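Local coordinates for protein bottromycin amidohydrolase (Streptomyces purpureus, PDB 6I5S) that probably hydrolyses, as a two-zinc amidohydrolase, a thiazoline-containing intermediate in bottromycin biosynthesis, so acting as gatekeeper of the pathway, at residues H13-L18 / P121-A126; H96-D102 / T297-R301; D218-R222 / E263-H267. All blocks are in the same frame, centred on the assembly; numbering follows the deposited sequence.

Contact 1. Residues H13-L18 / P121-A126; sequences HRRGLL and PAHLLA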
loop_
_atom_site.group_PDB
_atom_site.type_symbol
_atom_site.label_atom_id
_atom_site.label_comp_id
_atom_site.label_asym_id
_atom_site.label_seq_id
_atom_site.Cartn_x
_atom_site.Cartn_y
_atom_site.Cartn_z
ATOM N N HIS A 13 8.772 1.757 -23.166
ATOM C CA HIS A 13 9.250 2.187 -21.861
ATOM C C HIS A 13 8.916 1.185 -20.762
ATOM O O HIS A 13 8.834 1.553 -19.586
ATOM C CB HIS A 13 8.669 3.555 -21.532
ATOM C CG HIS A 13 9.111 4.634 -22.468
ATOM N ND1 HIS A 13 10.305 4.582 -23.153
ATOM C CD2 HIS A 13 8.519 5.793 -22.833
ATOM C CE1 HIS A 13 10.431 5.664 -23.899
ATOM N NE2 HIS A 13 9.360 6.415 -23.722
ATOM N N ARG A 14 8.694 -0.095 -21.120
ATOM C CA ARG A 14 8.293 -1.060 -20.095
ATOM C C ARG A 14 9.336 -1.251 -18.993
ATOM O O ARG A 14 8.981 -1.756 -17.919
ATOM C CB ARG A 14 7.950 -2.409 -20.735
ATOM C CG ARG A 14 9.095 -3.087 -21.397
ATOM C CD ARG A 14 8.586 -4.267 -22.248
ATOM N NE ARG A 14 9.672 -5.008 -22.873
ATOM C CZ ARG A 14 10.297 -4.623 -23.973
ATOM N NH1 ARG A 14 9.952 -3.494 -24.576
ATOM N NH2 ARG A 14 11.259 -5.388 -24.463
ATOM N N ARG A 15 10.627 -0.967 -19.236
ATOM C CA ARG A 15 11.635 -1.088 -18.176
ATOM C C ARG A 15 11.794 0.208 -17.393
ATOM O O ARG A 15 12.754 0.369 -16.649
ATOM C CB ARG A 15 12.993 -1.530 -18.736
ATOM C CG ARG A 15 12.938 -2.873 -19.441
ATOM C CD ARG A 15 14.364 -3.457 -19.729
ATOM N NE ARG A 15 15.146 -3.623 -18.498
ATOM C CZ ARG A 15 15.114 -4.699 -17.711
ATOM N NH1 ARG A 15 15.856 -4.741 -16.605
ATOM N NH2 ARG A 15 14.382 -5.755 -18.043
ATOM N N GLY A 16 10.825 1.113 -17.504
ATOM C CA GLY A 16 10.931 2.441 -16.888
ATOM C C GLY A 16 11.069 2.474 -15.389
ATOM O O GLY A 16 11.598 3.447 -14.851
ATOM N N LEU A 17 10.617 1.447 -14.677
ATOM C CA LEU A 17 10.835 1.445 -13.244
ATOM C C LEU A 17 12.265 1.103 -12.856
ATOM O O LEU A 17 12.635 1.318 -11.701
ATOM C CB LEU A 17 9.930 0.447 -12.544
ATOM C CG LEU A 17 8.436 0.800 -12.556
ATOM C CD1 LEU A 17 7.582 -0.319 -12.051
ATOM C CD2 LEU A 17 8.179 2.106 -11.693
ATOM N N LEU A 18 13.064 0.557 -13.777
ATOM C CA LEU A 18 14.377 0.009 -13.462
ATOM C C LEU A 18 15.355 0.474 -14.519
ATOM O O LEU A 18 15.926 -0.325 -15.258
ATOM C CB LEU A 18 14.336 -1.516 -13.376
ATOM C CG LEU A 18 13.382 -2.032 -12.300
ATOM C CD1 LEU A 18 13.118 -3.511 -12.481
ATOM C CD2 LEU A 18 13.933 -1.757 -10.907
ATOM N N PRO A 121 2.135 -1.866 -18.247
ATOM C CA PRO A 121 3.152 -2.898 -18.604
ATOM C C PRO A 121 4.450 -2.796 -17.812
ATOM O O PRO A 121 5.021 -3.837 -17.485
ATOM C CB PRO A 121 3.365 -2.634 -20.089
ATOM C CG PRO A 121 2.034 -2.122 -20.562
ATOM C CD PRO A 121 1.566 -1.230 -19.450
ATOM N N ALA A 122 4.891 -1.580 -17.421
ATOM C CA ALA A 122 6.097 -1.447 -16.595
ATOM C C ALA A 122 6.014 -2.185 -15.273
ATOM O O ALA A 122 7.034 -2.681 -14.772
ATOM C CB ALA A 122 6.406 0.019 -16.324
ATOM N N HIS A 123 4.824 -2.264 -14.664
ATOM C CA HIS A 123 4.705 -3.044 -13.452
ATOM C C HIS A 123 4.721 -4.541 -13.692
ATOM O O HIS A 123 5.191 -5.285 -12.817
ATOM C CB HIS A 123 3.428 -2.656 -12.705
ATOM C CG HIS A 123 3.382 -1.219 -12.372
ATOM N ND1 HIS A 123 2.736 -0.288 -13.163
ATOM C CD2 HIS A 123 3.955 -0.529 -11.351
ATOM C CE1 HIS A 123 2.915 0.911 -12.647
ATOM N NE2 HIS A 123 3.666 0.795 -11.560
ATOM N N LEU A 124 4.189 -5.014 -14.818
ATOM C CA LEU A 124 4.360 -6.419 -15.174
ATOM C C LEU A 124 5.819 -6.734 -15.401
ATOM O O LEU A 124 6.286 -7.824 -15.057
ATOM C CB LEU A 124 3.562 -6.736 -16.433
ATOM C CG LEU A 124 2.015 -6.607 -16.238
ATOM C CD1 LEU A 124 1.347 -7.024 -17.511
ATOM C CD2 LEU A 124 1.486 -7.474 -15.095
ATOM N N LEU A 125 6.540 -5.829 -16.054
ATOM C CA LEU A 125 7.985 -6.038 -16.217
ATOM C C LEU A 125 8.657 -6.179 -14.861
ATOM O O LEU A 125 9.470 -7.095 -14.637
ATOM C CB LEU A 125 8.600 -4.891 -17.025
ATOM C CG LEU A 125 10.070 -4.938 -17.412
ATOM C CD1 LEU A 125 10.942 -4.578 -16.187
ATOM C CD2 LEU A 125 10.491 -6.287 -17.979
ATOM N N ALA A 126 8.306 -5.293 -13.923
ATOM C CA ALA A 126 8.874 -5.370 -12.590
ATOM C C ALA A 126 8.546 -6.697 -11.930
ATOM O O ALA A 126 9.382 -7.243 -11.222
ATOM C CB ALA A 126 8.350 -4.196 -11.747
HETATM O O HOH W 1 9.546 -1.153 -15.364
#
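R14 and A122 bring their backbones together, with R14 CA only 4.1 Å from A122 CA, a closeness that the small alanine side chain allows. No direct hydrogen bond crosses the contact. Its polar part is instead a CA-H...O contact from A122 CA to R14 O at 3.2 Å, with 148° at the hydrogen, and a water held at three points. This water donates to R14 O at 2.7 Å and to A122 O at 3.0 Å, and accepts from L17 N at 2.9 Å. A122 O also receives the helical bond from A126 N, and two overlapping type I turns, H13 to G16 and R15 to L18, fold segment 13-18 so that R14 O and L17 N both face the water.

The apolar contacts come from leucines. L17 CD1 lies 4.0 Å from A126 CB and reaches H123 CD2 at 3.7 Å, the leucine crossing the histidine at about a right angle. L125 has CG anti to its own N (chi1 -176°), which carries its branches against the turn: CB abuts R14 O, CD1 covers one face of the R15 guanidinium, and CD2 lies 3.9 Å from R15 NH2. The leucine's apolar branches thus pack on both the guanidinium face and the R15 chain.

H123 has its polar ends occupied, NE2 donating to V97 O and ND1 accepting from E120 N, so both ring nitrogens fix its rotation.

The N-terminal arm thus lies against the first turns of helix 121-132, which follows strand 111-116 in the barrel-type core expected of a metal-dependent amidohydrolase.

Contact 2. Residues H96-D102 / T297-R301; sequences HVSSVSD and TPSRR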
loop_
_atom_site.group_PDB
_atom_site.type_symbol
_atom_site.label_atom_id
_atom_site.label_comp_id
_atom_site.label_asym_id
_atom_site.label_seq_id
_atom_site.Cartn_x
_atom_site.Cartn_y
_atom_site.Cartn_z
ATOM N N HIS A 96 0.985 3.788 -5.749
ATOM C CA HIS A 96 1.194 4.280 -7.106
ATOM C C HIS A 96 2.713 4.359 -7.276
ATOM O O HIS A 96 3.320 5.416 -7.142
ATOM C CB HIS A 96 0.505 5.608 -7.341
ATOM C CG HIS A 96 -0.992 5.490 -7.353
ATOM N ND1 HIS A 96 -1.686 4.903 -8.391
ATOM C CD2 HIS A 96 -1.919 5.826 -6.427
ATOM C CE1 HIS A 96 -2.976 4.906 -8.114
ATOM N NE2 HIS A 96 -3.142 5.460 -6.928
ATOM N N VAL A 97 3.309 3.212 -7.551
ATOM C CA VAL A 97 4.746 3.093 -7.777
ATOM C C VAL A 97 5.034 3.593 -9.177
ATOM O O VAL A 97 4.492 3.067 -10.155
ATOM C CB VAL A 97 5.179 1.651 -7.591
ATOM C CG1 VAL A 97 6.593 1.462 -8.115
ATOM C CG2 VAL A 97 5.039 1.308 -6.113
ATOM N N SER A 98 5.874 4.638 -9.267
ATOM C CA SER A 98 6.254 5.279 -10.512
ATOM C C SER A 98 7.758 5.340 -10.713
ATOM O O SER A 98 8.205 5.715 -11.806
ATOM C CB SER A 98 5.693 6.713 -10.578
ATOM O OG SER A 98 4.294 6.669 -10.624
ATOM N N SER A 99 8.534 4.975 -9.705
ATOM C CA SER A 99 9.991 5.056 -9.797
ATOM C C SER A 99 10.635 4.052 -8.852
ATOM O O SER A 99 10.024 3.547 -7.901
ATOM C CB SER A 99 10.525 6.466 -9.459
ATOM O OG SER A 99 10.449 6.678 -8.098
ATOM N N VAL A 100 11.898 3.742 -9.156
ATOM C CA VAL A 100 12.665 2.873 -8.264
ATOM C C VAL A 100 12.803 3.476 -6.865
ATOM O O VAL A 100 12.923 2.733 -5.886
ATOM C CB VAL A 100 14.039 2.573 -8.895
ATOM C CG1 VAL A 100 14.829 3.847 -9.077
ATOM C CG2 VAL A 100 14.814 1.585 -8.046
ATOM N N SER A 101 12.736 4.805 -6.735
ATOM C CA SER A 101 12.715 5.427 -5.408
ATOM C C SER A 101 11.578 4.877 -4.559
ATOM O O SER A 101 11.741 4.626 -3.362
ATOM C CB SER A 101 12.612 6.937 -5.575
ATOM O OG SER A 101 12.444 7.554 -4.318
ATOM N N ASP A 102 10.384 4.750 -5.142
ATOM C CA ASP A 102 9.253 4.181 -4.418
ATOM C C ASP A 102 9.524 2.744 -3.991
ATOM O O ASP A 102 9.131 2.334 -2.896
ATOM C CB ASP A 102 7.995 4.211 -5.289
ATOM C CG ASP A 102 7.674 5.579 -5.842
ATOM O OD1 ASP A 102 8.111 6.596 -5.268
ATOM O OD2 ASP A 102 6.901 5.675 -6.844
ATOM N N THR A 297 10.402 12.821 -5.986
ATOM C CA THR A 297 11.016 12.618 -7.284
ATOM C C THR A 297 10.792 13.837 -8.179
ATOM O O THR A 297 9.799 14.555 -8.036
ATOM C CB THR A 297 10.429 11.386 -7.956
ATOM O OG1 THR A 297 9.063 11.631 -8.243
ATOM C CG2 THR A 297 10.566 10.132 -7.055
ATOM N N PRO A 298 11.672 14.056 -9.150
ATOM C CA PRO A 298 11.556 15.283 -9.948
ATOM C C PRO A 298 10.203 15.435 -10.626
ATOM O O PRO A 298 9.662 16.551 -10.677
ATOM C CB PRO A 298 12.704 15.149 -10.949
ATOM C CG PRO A 298 13.644 14.183 -10.307
ATOM C CD PRO A 298 12.818 13.229 -9.575
ATOM N N SER A 299 9.601 14.330 -11.081
ATOM C CA SER A 299 8.318 14.418 -11.770
ATOM C C SER A 299 7.192 14.828 -10.828
ATOM O O SER A 299 6.197 15.392 -11.275
ATOM C CB SER A 299 7.979 13.083 -12.423
ATOM O OG SER A 299 7.925 12.056 -11.455
ATOM N N ARG A 300 7.300 14.500 -9.541
ATOM C CA ARG A 300 6.266 14.831 -8.588
ATOM C C ARG A 300 6.406 16.219 -7.980
ATOM O O ARG A 300 5.422 16.733 -7.461
ATOM C CB ARG A 300 6.260 13.822 -7.447
ATOM C CG ARG A 300 5.625 12.510 -7.807
ATOM C CD ARG A 300 5.940 11.515 -6.728
ATOM N NE ARG A 300 5.389 10.229 -7.059
ATOM C CZ ARG A 300 5.962 9.080 -6.750
ATOM N NH1 ARG A 300 7.132 9.041 -6.097
ATOM N NH2 ARG A 300 5.356 7.973 -7.124
ATOM N N ARG A 301 7.590 16.825 -8.027
ATOM C CA ARG A 301 7.836 18.020 -7.229
ATOM C C ARG A 301 6.892 19.162 -7.592
ATOM O O ARG A 301 6.480 19.895 -6.677
ATOM C CB ARG A 301 9.309 18.429 -7.384
ATOM C CG ARG A 301 9.982 18.951 -6.138
ATOM C CD ARG A 301 11.517 18.943 -6.345
ATOM N NE ARG A 301 12.150 17.666 -5.976
ATOM C CZ ARG A 301 13.297 17.217 -6.474
ATOM N NH1 ARG A 301 13.951 17.920 -7.391
ATOM N NH2 ARG A 301 13.791 16.049 -6.065
HETATM O O HOH W 2 3.021 7.709 -8.272
#
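R300 and D102 reach for each other from opposite directions and meet end-on, guanidinium edge to carboxylate, with their planes 24° apart. NH1 of R300 donates to OD1 of D102 at 2.8 Å, nearly straight at 171° and on the syn lone pair. NH2 of R300 reaches OD2 of D102, also at 2.8 Å, on the syn side but 22° out of the carboxylate plane. The R300 chain, extended from CG to NE, carries the charge across to the acid.

OD2 of D102 has a second strong donor, the backbone N of S98, which meets it almost along the C-O bond at 2.8 Å. S99 is the N-cap of helix 100-108, and its N gives D102 OD2 a weak bond. Aspartate suits this place, since amide groups and the helix's N-terminal end would probably stabilise its charge.

Just upstream, H96 and H94 form the HxH zinc motif of amidohydrolases, H96 NE2 binding zinc. The other hydrogen of R300 NH2 goes to a water lying in the guanidinium plane at 2.6 Å, and this water donates to H96 O at 2.6 Å. The arginine is thereby tied through water to the backbone of a metal ligand. At the S99-S101 end, the T297 CG2 methyl lies against S99 OG (3.6 Å) and S101 CB (4.1 Å).

Contact 3. Residues D218-R222 / E263-H267; sequences DVALR and EAAGH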
loop_
_atom_site.group_PDB
_atom_site.type_symbol
_atom_site.label_atom_id
_atom_site.label_comp_id
_atom_site.label_asym_id
_atom_site.label_seq_id
_atom_site.Cartn_x
_atom_site.Cartn_y
_atom_site.Cartn_z
ATOM N N ASP A 218 -24.676 -1.179 -1.876
ATOM C CA ASP A 218 -24.806 -2.590 -1.532
ATOM C C ASP A 218 -24.447 -3.477 -2.715
ATOM O O ASP A 218 -23.859 -4.541 -2.533
ATOM C CB ASP A 218 -26.221 -2.905 -1.041
ATOM C CG ASP A 218 -27.255 -2.068 -1.723
ATOM O OD1 ASP A 218 -27.238 -0.830 -1.508
ATOM O OD2 ASP A 218 -28.059 -2.639 -2.493
ATOM N N VAL A 219 -24.793 -3.056 -3.933
ATOM C CA VAL A 219 -24.379 -3.802 -5.124
ATOM C C VAL A 219 -22.855 -3.819 -5.267
ATOM O O VAL A 219 -22.237 -4.856 -5.571
ATOM C CB VAL A 219 -25.083 -3.192 -6.360
ATOM C CG1 VAL A 219 -24.608 -3.805 -7.618
ATOM C CG2 VAL A 219 -26.576 -3.313 -6.222
ATOM N N ALA A 220 -22.207 -2.677 -5.058
ATOM C CA ALA A 220 -20.767 -2.617 -5.170
ATOM C C ALA A 220 -20.096 -3.498 -4.128
ATOM O O ALA A 220 -19.110 -4.191 -4.426
ATOM C CB ALA A 220 -20.289 -1.183 -5.032
ATOM N N LEU A 221 -20.602 -3.492 -2.897
ATOM C CA LEU A 221 -19.978 -4.260 -1.829
ATOM C C LEU A 221 -20.031 -5.745 -2.107
ATOM O O LEU A 221 -19.097 -6.473 -1.772
ATOM C CB LEU A 221 -20.643 -3.982 -0.483
ATOM C CG LEU A 221 -20.399 -2.593 0.058
ATOM C CD1 LEU A 221 -21.317 -2.376 1.319
ATOM C CD2 LEU A 221 -18.962 -2.314 0.355
ATOM N N ARG A 222 -21.104 -6.229 -2.707
ATOM C CA ARG A 222 -21.180 -7.658 -2.940
ATOM C C ARG A 222 -20.540 -8.108 -4.246
ATOM O O ARG A 222 -20.393 -9.311 -4.440
ATOM C CB ARG A 222 -22.644 -8.153 -2.873
ATOM C CG ARG A 222 -23.570 -7.598 -3.872
ATOM C CD ARG A 222 -24.984 -8.336 -3.746
ATOM N NE ARG A 222 -26.087 -7.573 -4.266
ATOM C CZ ARG A 222 -26.447 -7.522 -5.542
ATOM N NH1 ARG A 222 -25.741 -8.184 -6.459
ATOM N NH2 ARG A 222 -27.518 -6.801 -5.898
ATOM N N GLU A 263 -23.704 -4.185 5.950
ATOM C CA GLU A 263 -23.587 -4.641 4.575
ATOM C C GLU A 263 -22.130 -4.896 4.198
ATOM O O GLU A 263 -21.864 -5.602 3.224
ATOM C CB GLU A 263 -24.206 -3.613 3.636
ATOM C CG GLU A 263 -25.741 -3.653 3.592
ATOM C CD GLU A 263 -26.349 -2.417 2.930
ATOM O OE1 GLU A 263 -25.671 -1.795 2.079
ATOM O OE2 GLU A 263 -27.503 -2.064 3.260
ATOM N N ALA A 264 -21.183 -4.360 4.954
ATOM C CA ALA A 264 -19.779 -4.531 4.603
ATOM C C ALA A 264 -19.135 -5.750 5.251
ATOM O O ALA A 264 -17.941 -5.981 5.039
ATOM C CB ALA A 264 -18.987 -3.275 4.974
ATOM N N ALA A 265 -19.883 -6.551 6.000
ATOM C CA ALA A 265 -19.266 -7.693 6.666
ATOM C C ALA A 265 -18.688 -8.653 5.646
ATOM O O ALA A 265 -19.352 -9.018 4.682
ATOM C CB ALA A 265 -20.287 -8.402 7.559
ATOM N N GLY A 266 -17.424 -9.036 5.849
ATOM C CA GLY A 266 -16.704 -9.893 4.948
ATOM C C GLY A 266 -16.078 -9.223 3.759
ATOM O O GLY A 266 -15.359 -9.887 3.013
ATOM N N HIS A 267 -16.297 -7.941 3.556
ATOM C CA HIS A 267 -15.757 -7.284 2.386
ATOM C C HIS A 267 -14.512 -6.471 2.733
ATOM O O HIS A 267 -14.366 -5.951 3.846
ATOM C CB HIS A 267 -16.840 -6.431 1.762
ATOM C CG HIS A 267 -17.979 -7.261 1.249
ATOM N ND1 HIS A 267 -19.249 -7.190 1.767
ATOM C CD2 HIS A 267 -18.010 -8.246 0.310
ATOM C CE1 HIS A 267 -20.027 -8.062 1.151
ATOM N NE2 HIS A 267 -19.303 -8.708 0.255
HETATM O O HOH W 3 -26.850 1.030 1.333
#
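The imidazole of H267 takes the peptide carbonyl of L221 over one face: L221 C sits 3.8 Å above the ring, over its centre, and L221 O lies on that side too, with R222 N. The oxygen is close to NE2 of H267, but the angle is too poor for a hydrogen bond, and since H267 has two conformers the closest approaches are doubtful. At the ring's edge, in plane, are E263 O and A264 CA; in this conformer ND1 gives E263 O a weak bond. Glycine fits the sharp corner before it, for G266 has a positive phi of 83° in the type II turn from A264 to H267.

Helix 217-223 is thereby packed against the loop leading into strand 268-270. L221 CD1 rests on the E263 backbone and CB (3.9 Å), crossing the glutamate at about a right angle, and touches the A264 methyl more loosely at 4.4 Å. The side chains of D218 and E263 run side by side, pointing the same way, but their carboxylate planes are 76° apart, with D218 OD1 4.0 Å from E263 OE1. A water donates to E263 OE1 at 3.2 Å and more weakly to D218 OD1. Two acids so close probably repel, and the shared water would soften that; one of them may have a raised pKa.

In the fold
Contacts 1 and 2 adjoin, their centres 13 Å apart, and cross along the chain because their segments alternate. L17 packs between them: its CD2 lies on S98 C at 3.4 Å and its O on V100 CB at 3.4 Å. Contact 2 reaches the zinc site through H96, whose side chain is about 2 Å from a zinc; contact 1 stands behind it, the H123 side chain being about 11 Å from a zinc and NE2 bonded to V97 O, next to H96. Contact 3 lies 34 Å, centre to centre, from either, with nearest atoms about 23 Å from contact 1 and 18 Å from contact 2. Its helix 217-223 lies in the chain between the zinc ligands H210 and H229.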